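Local coordinates for protein hemin degrading factor (Pseudomonas aeruginosa, PDB 4MF9) that binds heme, probably carries it between partners inside the cell, and is also a heme-degrading enzyme, at residues R54-A59 / F128-E132; R228-L232 / W323-D327. All blocks are in the same frame, centred on the assembly; numbering follows the deposited sequence.

From the N terminus, the chain first reaches 54-59, the loop after helix 47-52 that runs into strand 59-62, and contact 1 closes at residues 128-132 of strand 124-133, with 68 residues between, seven of them helical and 32 in strands. Contact 2 opens only after that, at helix 228-235, and shuts at strand 320-326 with 90 residues between its segments, so the two loops follow in series and neither nest nor cross. Each falls in its own HemS/ChuX domain. Contact 1 ties the outermost strand 59-62 into one nine-stranded antiparallel sheet, while contact 2 packs a helix on the other, beside heme. Their centres are about 38 Å apart, on opposite sides of the chain's centre.

Contact 1: R54-A59 / F128-E132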
loop_
_atom_site.group_PDB
_atom_site.type_symbol
_atom_site.label_atom_id
_atom_site.label_comp_id
_atom_site.label_asym_id
_atom_site.label_seq_id
_atom_site.Cartn_x
_atom_site.Cartn_y
_atom_site.Cartn_z
ATOM N N ARG A 54 -5.144 -0.549 23.508
ATOM C CA ARG A 54 -4.101 0.333 23.984
ATOM C C ARG A 54 -4.558 1.709 24.498
ATOM O O ARG A 54 -3.812 2.401 25.105
ATOM C CB ARG A 54 -3.026 0.537 22.892
ATOM C CG ARG A 54 -2.332 -0.734 22.431
ATOM C CD ARG A 54 -1.275 -0.528 21.375
ATOM N NE ARG A 54 -0.154 0.233 21.855
ATOM C CZ ARG A 54 1.055 0.146 21.337
ATOM N NH1 ARG A 54 1.248 -0.636 20.303
ATOM N NH2 ARG A 54 2.053 0.799 21.843
ATOM N N VAL A 55 -5.772 2.093 24.178
ATOM C CA VAL A 55 -6.231 3.442 24.499
ATOM C C VAL A 55 -6.295 3.642 26.012
ATOM O O VAL A 55 -6.802 2.787 26.738
ATOM C CB VAL A 55 -7.587 3.749 23.857
ATOM C CG1 VAL A 55 -8.083 5.121 24.281
ATOM C CG2 VAL A 55 -7.469 3.680 22.341
ATOM N N GLY A 56 -5.754 4.761 26.483
ATOM C CA GLY A 56 -5.679 5.015 27.913
ATOM C C GLY A 56 -4.411 4.439 28.507
ATOM O O GLY A 56 -4.088 4.705 29.660
ATOM N N ILE A 57 -3.681 3.656 27.733
ATOM C CA ILE A 57 -2.388 3.194 28.133
ATOM C C ILE A 57 -1.246 3.915 27.431
ATOM O O ILE A 57 -0.554 4.690 28.047
ATOM C CB ILE A 57 -2.281 1.690 27.978
ATOM C CG1 ILE A 57 -3.279 1.008 28.862
ATOM C CG2 ILE A 57 -0.899 1.158 28.291
ATOM C CD1 ILE A 57 -3.498 -0.415 28.512
ATOM N N ASP A 58 -1.101 3.689 26.126
ATOM C CA ASP A 58 -0.172 4.481 25.322
ATOM C C ASP A 58 -0.728 4.913 23.951
ATOM O O ASP A 58 0.029 5.364 23.093
ATOM C CB ASP A 58 1.172 3.768 25.148
ATOM C CG ASP A 58 1.049 2.434 24.438
ATOM O OD1 ASP A 58 -0.076 2.047 24.055
ATOM O OD2 ASP A 58 2.095 1.766 24.251
ATOM N N ALA A 59 -2.038 4.769 23.758
ATOM C CA ALA A 59 -2.712 5.238 22.543
ATOM C C ALA A 59 -3.844 6.215 22.844
ATOM O O ALA A 59 -4.484 6.129 23.892
ATOM C CB ALA A 59 -3.250 4.058 21.739
ATOM N N PHE A 128 -5.692 6.079 15.316
ATOM C CA PHE A 128 -5.126 6.219 16.656
ATOM C C PHE A 128 -3.756 6.874 16.614
ATOM O O PHE A 128 -2.996 6.699 15.659
ATOM C CB PHE A 128 -5.002 4.845 17.330
ATOM C CG PHE A 128 -6.313 4.124 17.472
ATOM C CD1 PHE A 128 -6.814 3.351 16.427
ATOM C CD2 PHE A 128 -7.048 4.219 18.648
ATOM C CE1 PHE A 128 -8.028 2.694 16.555
ATOM C CE2 PHE A 128 -8.258 3.560 18.786
ATOM C CZ PHE A 128 -8.750 2.796 17.734
ATOM N N ALA A 129 -3.446 7.638 17.653
ATOM C CA ALA A 129 -2.109 8.178 17.818
ATOM C C ALA A 129 -1.482 7.379 18.937
ATOM O O ALA A 129 -2.003 7.367 20.062
ATOM C CB ALA A 129 -2.172 9.654 18.192
ATOM N N ILE A 130 -0.393 6.720 18.623
ATOM C CA ILE A 130 0.314 5.883 19.551
ATOM C C ILE A 130 1.617 6.562 20.033
ATOM O O ILE A 130 2.352 7.083 19.261
ATOM C CB ILE A 130 0.594 4.520 18.917
ATOM C CG1 ILE A 130 -0.706 3.851 18.493
ATOM C CG2 ILE A 130 1.367 3.621 19.835
ATOM C CD1 ILE A 130 -0.560 2.470 17.947
ATOM N N ALA A 131 1.877 6.549 21.328
ATOM C CA ALA A 131 3.156 7.024 21.841
ATOM C C ALA A 131 3.754 5.920 22.704
ATOM O O ALA A 131 3.523 5.870 23.917
ATOM C CB ALA A 131 2.965 8.311 22.650
ATOM N N GLU A 132 4.536 5.058 22.101
ATOM C CA GLU A 132 4.957 3.819 22.662
ATOM C C GLU A 132 6.292 3.946 23.410
ATOM O O GLU A 132 7.225 4.307 22.817
ATOM C CB GLU A 132 5.110 2.775 21.566
ATOM C CG GLU A 132 5.430 1.430 22.142
ATOM C CD GLU A 132 5.126 0.257 21.263
ATOM O OE1 GLU A 132 5.394 -0.828 21.712
ATOM O OE2 GLU A 132 4.641 0.398 20.167
#
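Arg54, Asp58 and Glu132 form a salt-bridge network where the turn 54-59 leads into the edge strand of an antiparallel sheet. Within the turn, Arg54 takes Asp58 side-on: Arg54 NE bonds Asp58 OD1 at 2.9 Å in the guanidinium plane, and NH2 reaches OD2 at 2.6 Å from above the carboxylate. The same Arg54 NH2 crosses to Glu132 OE2 at 3.1 Å, nearly straight (167°), yet it too meets the carboxylate from above, the Arg54 guanidinium and Glu132 carboxylate planes being 84° apart. Sharing one cation probably eases the proximity of the two acids. Glu132 gets there with CG anti to its backbone N (chi1 -175°) and an extended chain.

Backbone pairing is brief: Ala131 N gives a 2.8 Å bond to Asp58 O, and Ala59 faces Ile130 as a non-hydrogen-bonded antiparallel pair, with Ala59 CA also 3.3 Å from Ala129 O. Ala129 and Val60 continue the pairing. Three amides, those of Ile57, Asp58 and Ala59, converge on Arg54 O and hold the turn closed.

The apolar pairs are Ala59 with Ile130 and Val55 with Phe128, whose ring also packs on helix 47-52. Ile130 CG2 lies over one face of the Arg54 guanidinium, toward its rim, 3.5 Å from Arg54 NH2.

Contact 2: R228-L232 / W323-D327; sequences RTQAL and WEAFD. With HEM (protoporphyrin IX containing Fe), chain C.
Phe326 meets three residues of the first turn of helix 228-235, and this helix-on-sheet packing is the tight part of the contact. Thr229 lays CG2 over one ring face, a CH-pi contact 3.6 Å from the centroid of the Phe326 ring and 15° off the normal; its chi1 of 58° sets OG1 between the backbone N and carbonyl carbon and turns the methyl to the ring. Leu232, its side chain running toward that of Phe326, brings CD1 to 3.6 Å from Phe326 CE1, and Arg228 CD lies at the ring edge.

Toward the heme the contact becomes polar. Arg228 bends at chi3, and its NH1 bonds Glu324 OE1 at 2.8 Å (161°), on the syn side of OE1 but tilted out of the carboxylate plane. Looser is the partly exposed end of Arg228, where NH1 also makes a weak bond, 3.4 Å long, to heme propionate oxygen O2D, likewise near the guanidinium plane. Glu324 OE2 is salt-bridged to Lys313, another heme-binding residue, so the buried acid links two of the cations of the heme pocket and probably positions them.

Around the contact, strand 307-313 meets Thr229 and Leu232, strand 332-338 touches Arg228, Glu324 and Phe326, and helix 217-224 packs against Arg228 through Phe217.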
loop_
_atom_site.group_PDB
_atom_site.type_symbol
_atom_site.label_atom_id
_atom_site.label_comp_id
_atom_site.label_asym_id
_atom_site.label_seq_id
_atom_site.Cartn_x
_atom_site.Cartn_y
_atom_site.Cartn_z
ATOM N N ARG A 228 -8.993 -8.481 -12.614
ATOM C CA ARG A 228 -7.824 -7.969 -13.247
ATOM C C ARG A 228 -6.957 -9.077 -13.910
ATOM O O ARG A 228 -6.553 -8.949 -15.008
ATOM C CB ARG A 228 -6.965 -7.188 -12.281
ATOM C CG ARG A 228 -5.840 -6.494 -13.005
ATOM C CD ARG A 228 -4.823 -5.645 -12.263
ATOM N NE ARG A 228 -5.311 -4.319 -12.144
ATOM C CZ ARG A 228 -4.775 -3.195 -12.587
ATOM N NH1 ARG A 228 -3.634 -3.105 -13.181
ATOM N NH2 ARG A 228 -5.439 -2.130 -12.389
ATOM N N THR A 229 -6.715 -10.151 -13.203
ATOM C CA THR A 229 -5.919 -11.256 -13.750
ATOM C C THR A 229 -6.645 -11.889 -14.924
ATOM O O THR A 229 -6.038 -12.304 -15.909
ATOM C CB THR A 229 -5.632 -12.319 -12.682
ATOM O OG1 THR A 229 -6.867 -12.827 -12.146
ATOM C CG2 THR A 229 -4.830 -11.705 -11.562
ATOM N N GLN A 230 -7.956 -11.962 -14.815
ATOM C CA GLN A 230 -8.808 -12.479 -15.857
ATOM C C GLN A 230 -8.691 -11.667 -17.139
ATOM O O GLN A 230 -8.585 -12.237 -18.166
ATOM C CB GLN A 230 -10.241 -12.455 -15.380
ATOM C CG GLN A 230 -11.285 -13.033 -16.270
ATOM C CD GLN A 230 -12.611 -13.146 -15.565
ATOM O OE1 GLN A 230 -13.080 -12.209 -14.985
ATOM N NE2 GLN A 230 -13.197 -14.293 -15.639
ATOM N N ALA A 231 -8.694 -10.351 -17.038
ATOM C CA ALA A 231 -8.543 -9.521 -18.232
ATOM C C ALA A 231 -7.156 -9.676 -18.862
ATOM O O ALA A 231 -7.028 -9.655 -20.078
ATOM C CB ALA A 231 -8.808 -8.075 -17.902
ATOM N N LEU A 232 -6.121 -9.792 -18.032
ATOM C CA LEU A 232 -4.757 -9.982 -18.532
ATOM C C LEU A 232 -4.680 -11.267 -19.349
ATOM O O LEU A 232 -4.110 -11.298 -20.442
ATOM C CB LEU A 232 -3.755 -10.037 -17.375
ATOM C CG LEU A 232 -3.714 -8.821 -16.459
ATOM C CD1 LEU A 232 -2.601 -8.936 -15.420
ATOM C CD2 LEU A 232 -3.571 -7.553 -17.274
ATOM N N TRP A 323 4.976 -4.182 -14.807
ATOM C CA TRP A 323 4.921 -5.553 -14.313
ATOM C C TRP A 323 3.975 -5.556 -13.119
ATOM O O TRP A 323 4.036 -4.657 -12.276
ATOM C CB TRP A 323 6.303 -6.030 -13.859
ATOM C CG TRP A 323 7.216 -6.423 -14.988
ATOM C CD1 TRP A 323 7.175 -5.974 -16.283
ATOM C CD2 TRP A 323 8.293 -7.360 -14.922
ATOM N NE1 TRP A 323 8.180 -6.569 -17.020
ATOM C CE2 TRP A 323 8.879 -7.422 -16.204
ATOM C CE3 TRP A 323 8.834 -8.140 -13.892
ATOM C CZ2 TRP A 323 9.964 -8.242 -16.488
ATOM C CZ3 TRP A 323 9.914 -8.957 -14.178
ATOM C CH2 TRP A 323 10.469 -9.001 -15.468
ATOM N N GLU A 324 3.096 -6.552 -13.061
ATOM C CA GLU A 324 2.075 -6.633 -12.024
ATOM C C GLU A 324 2.101 -8.027 -11.392
ATOM O O GLU A 324 1.960 -9.044 -12.075
ATOM C CB GLU A 324 0.700 -6.261 -12.617
ATOM C CG GLU A 324 0.762 -4.908 -13.341
ATOM C CD GLU A 324 -0.564 -4.383 -13.846
ATOM O OE1 GLU A 324 -1.611 -5.036 -13.632
ATOM O OE2 GLU A 324 -0.548 -3.298 -14.463
ATOM N N ALA A 325 2.325 -8.060 -10.081
ATOM C CA ALA A 325 2.393 -9.312 -9.332
ATOM C C ALA A 325 1.111 -9.480 -8.518
ATOM O O ALA A 325 0.642 -8.538 -7.868
ATOM C CB ALA A 325 3.598 -9.305 -8.432
ATOM N N PHE A 326 0.542 -10.654 -8.541
ATOM C CA PHE A 326 -0.667 -10.984 -7.864
ATOM C C PHE A 326 -0.516 -12.161 -6.895
ATOM O O PHE A 326 0.253 -13.053 -7.140
ATOM C CB PHE A 326 -1.742 -11.346 -8.840
ATOM C CG PHE A 326 -2.009 -10.274 -9.870
ATOM C CD1 PHE A 326 -1.258 -10.184 -11.008
ATOM C CD2 PHE A 326 -3.009 -9.361 -9.677
ATOM C CE1 PHE A 326 -1.519 -9.239 -11.955
ATOM C CE2 PHE A 326 -3.259 -8.385 -10.603
ATOM C CZ PHE A 326 -2.498 -8.311 -11.729
ATOM N N ASP A 327 -1.286 -12.130 -5.823
ATOM C CA ASP A 327 -1.404 -13.245 -4.895
ATOM C C ASP A 327 -2.432 -14.281 -5.359
ATOM O O ASP A 327 -3.038 -14.052 -6.371
ATOM C CB ASP A 327 -1.695 -12.758 -3.492
ATOM C CG ASP A 327 -3.034 -12.158 -3.347
ATOM O OD1 ASP A 327 -3.938 -12.425 -4.104
ATOM O OD2 ASP A 327 -3.185 -11.425 -2.401
HETATM C CHA HEM C . -0.407 5.370 -12.320
HETATM C CHB HEM C . 1.115 9.834 -11.886
HETATM C CHC HEM C . -3.006 10.967 -9.683
HETATM C CHD HEM C . -3.880 6.292 -9.139
HETATM C C1A HEM C . 0.324 6.515 -12.465
HETATM C C2A HEM C . 1.512 6.648 -13.237
HETATM C C3A HEM C . 1.911 7.893 -13.126
HETATM C C4A HEM C . 1.017 8.519 -12.258
HETATM C CMA HEM C . 3.140 8.473 -13.766
HETATM C CAA HEM C . 2.196 5.623 -14.071
HETATM C CBA HEM C . 2.565 6.028 -15.521
HETATM C CGA HEM C . 1.300 6.080 -16.299
HETATM O O1A HEM C . 1.053 7.016 -17.055
HETATM O O2A HEM C . 0.528 5.172 -16.150
HETATM C C1B HEM C . 0.064 10.484 -11.254
HETATM C C2B HEM C . 0.150 11.869 -11.046
HETATM C C3B HEM C . -0.986 12.242 -10.440
HETATM C C4B HEM C . -1.781 11.005 -10.272
HETATM C CMB HEM C . 1.283 12.756 -11.469
HETATM C CAB HEM C . -1.271 13.662 -10.074
HETATM C CBB HEM C . -2.009 14.055 -9.082
HETATM C C1C HEM C . -3.627 9.823 -9.346
HETATM C C2C HEM C . -4.858 9.742 -8.728
HETATM C C3C HEM C . -5.128 8.417 -8.567
HETATM C C4C HEM C . -4.039 7.663 -9.088
HETATM C CMC HEM C . -5.733 10.894 -8.339
HETATM C CAC HEM C . -6.318 7.880 -7.950
HETATM C CBC HEM C . -6.315 6.608 -7.684
HETATM C C1D HEM C . -2.998 5.626 -10.001
HETATM C C2D HEM C . -3.003 4.153 -10.254
HETATM C C3D HEM C . -2.043 3.932 -11.148
HETATM C C4D HEM C . -1.452 5.244 -11.431
HETATM C CMD HEM C . -3.885 3.071 -9.669
HETATM C CAD HEM C . -1.653 2.594 -11.719
HETATM C CBD HEM C . -2.222 2.475 -13.133
HETATM C CGD HEM C . -2.283 1.135 -13.799
HETATM O O1D HEM C . -1.810 1.087 -14.915
HETATM O O2D HEM C . -2.800 0.142 -13.310
HETATM N NA HEM C . 0.038 7.680 -11.858
HETATM N NB HEM C . -1.095 9.991 -10.794
HETATM N NC HEM C . -3.183 8.582 -9.547
HETATM N ND HEM C . -2.052 6.206 -10.723
HETATM FE FE HEM C . -1.645 7.998 -10.782
#